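Local coordinates for protein gamma-glutamyltransferase 1 Threonine peptidase. MEROPS family T03 (Pseudomonas nitroreducens, PDB 7D9X) that probably hydrolyses or transfers the gamma-glutamyl group of glutathione and related compounds, as an N-terminal-nucleophile hydrolase of the threonine peptidase family T03, at residues G272-Q277 with K308-D313. Sequence-based numbering, arbitrary orientation.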
# COMPACT_ATOMS: atom_id res chain seq x y z
N GLY A 272 4.04 -10.27 -0.83
CA GLY A 272 3.80 -11.58 -1.40
C GLY A 272 4.55 -12.68 -0.67
O GLY A 272 3.96 -13.66 -0.22
N ILE A 273 5.87 -12.52 -0.53
CA ILE A 273 6.67 -13.50 0.20
C ILE A 273 6.24 -13.55 1.66
O ILE A 273 6.18 -14.62 2.27
CB ILE A 273 8.17 -13.18 0.03
CG1 ILE A 273 8.61 -13.51 -1.39
CG2 ILE A 273 9.00 -13.96 1.05
CD1 ILE A 273 9.87 -12.83 -1.84
N ALA A 274 5.95 -12.39 2.25
CA ALA A 274 5.47 -12.36 3.63
C ALA A 274 4.20 -13.18 3.78
O ALA A 274 4.09 -14.04 4.67
CB ALA A 274 5.24 -10.92 4.09
N LEU A 275 3.21 -12.94 2.92
CA LEU A 275 1.96 -13.70 3.03
C LEU A 275 2.19 -15.19 2.74
O LEU A 275 1.55 -16.06 3.35
CB LEU A 275 0.90 -13.11 2.09
CG LEU A 275 0.32 -11.82 2.62
CD1 LEU A 275 -0.38 -11.02 1.50
CD2 LEU A 275 -0.65 -12.07 3.78
N ALA A 276 3.07 -15.50 1.78
CA ALA A 276 3.35 -16.90 1.50
C ALA A 276 3.88 -17.61 2.74
O ALA A 276 3.54 -18.77 3.01
CB ALA A 276 4.34 -17.01 0.35
N GLN A 277 4.71 -16.92 3.52
CA GLN A 277 5.27 -17.50 4.74
C GLN A 277 4.30 -17.45 5.91
O GLN A 277 4.23 -18.40 6.70
CB GLN A 277 6.57 -16.77 5.12
CG GLN A 277 7.67 -16.91 4.11
CD GLN A 277 8.94 -16.19 4.55
OE1 GLN A 277 8.93 -15.48 5.54
NE2 GLN A 277 10.03 -16.38 3.81
N LYS A 308 8.08 -12.76 13.54
CA LYS A 308 9.51 -12.69 13.77
C LYS A 308 10.30 -13.23 12.59
O LYS A 308 11.24 -12.59 12.10
CB LYS A 308 9.86 -13.47 15.04
CG LYS A 308 9.67 -12.69 16.32
CD LYS A 308 10.22 -13.49 17.54
CE LYS A 308 10.72 -12.56 18.60
NZ LYS A 308 9.66 -11.70 19.20
N ARG A 309 9.95 -14.44 12.12
CA ARG A 309 10.74 -15.07 11.07
C ARG A 309 10.52 -14.38 9.73
O ARG A 309 11.44 -14.26 8.92
CB ARG A 309 10.37 -16.55 10.97
CG ARG A 309 11.12 -17.45 11.96
CD ARG A 309 10.50 -17.37 13.33
NE ARG A 309 11.35 -18.00 14.35
CZ ARG A 309 11.04 -18.08 15.64
NH1 ARG A 309 9.88 -17.59 16.06
NH2 ARG A 309 11.88 -18.65 16.50
N VAL A 310 9.28 -13.95 9.48
CA VAL A 310 8.99 -13.25 8.23
C VAL A 310 9.87 -12.01 8.09
O VAL A 310 10.50 -11.79 7.05
CB VAL A 310 7.49 -12.89 8.17
CG1 VAL A 310 7.23 -11.98 6.95
CG2 VAL A 310 6.64 -14.14 8.08
N PHE A 311 9.94 -11.20 9.14
CA PHE A 311 10.71 -9.97 9.06
C PHE A 311 12.21 -10.20 9.09
O PHE A 311 12.96 -9.37 8.56
CB PHE A 311 10.29 -9.02 10.16
CG PHE A 311 9.08 -8.21 9.82
CD1 PHE A 311 7.81 -8.69 10.10
CD2 PHE A 311 9.20 -6.98 9.18
CE1 PHE A 311 6.69 -7.95 9.79
CE2 PHE A 311 8.08 -6.24 8.87
CZ PHE A 311 6.82 -6.72 9.16
N ALA A 312 12.67 -11.31 9.68
CA ALA A 312 14.09 -11.64 9.57
C ALA A 312 14.47 -11.87 8.11
O ALA A 312 15.53 -11.40 7.66
CB ALA A 312 14.40 -12.88 10.41
N ASP A 313 13.62 -12.56 7.35
CA ASP A 313 13.91 -12.79 5.94
C ASP A 313 13.72 -11.51 5.14
O ASP A 313 14.48 -11.24 4.20
CB ASP A 313 12.99 -13.88 5.38
CG ASP A 313 13.32 -15.25 5.92
OD1 ASP A 313 14.33 -15.35 6.65
OD2 ASP A 313 12.58 -16.20 5.60
O HOH W 1 9.59 -12.72 4.53
O HOH W 2 10.88 -17.08 7.13
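The side-chain amide of Gln277 meets the carboxylate of Asp313 almost at right angles, their planes 80° apart. One water lies on either side of the amide plane, with Asp313 OD2 displaced from it to the side of water 2. NE2 of Gln277 donates to OD2 of Asp313 at 3.1 Å, using the anti lone pair of the acid. The bond is bent (N-H...O 137°), in part because OD2 lies out of the amide plane. NE2 also reaches Leu331 O, while Tyr336 OH bonds to OD2 and Gly358 N to OD1. OE1 of Gln277 sits 3.5 Å from Val310 CA and accepts from water 1, which also donates to Val310 O at 2.8 Å. Water 2 adds a weak bond to OE1. Extended beyond CG, the Gln277 side chain runs past Val310 in the opposite sense, its CB 4.0 Å from Val310 CG2. The other methyl, CG1, anti to the backbone N, meets Ala274 CB at 3.6 Å. That small residue occupies the closest CA-to-CA approach of the segments, Ala274 CA to Val310 CA 5.9 Å. The segment axes come within 9.8 Å, their N-to-C directions 149° apart, so the helices run roughly antiparallel; all touching residues are buried. The contact joins helices 271-284 and 297-317, whose other neighbours include a second chain, probably the small subunit, in a helix-helix packing of the large subunit, as in gamma-glutamyltranspeptidases of the Ntn-hydrolase clan.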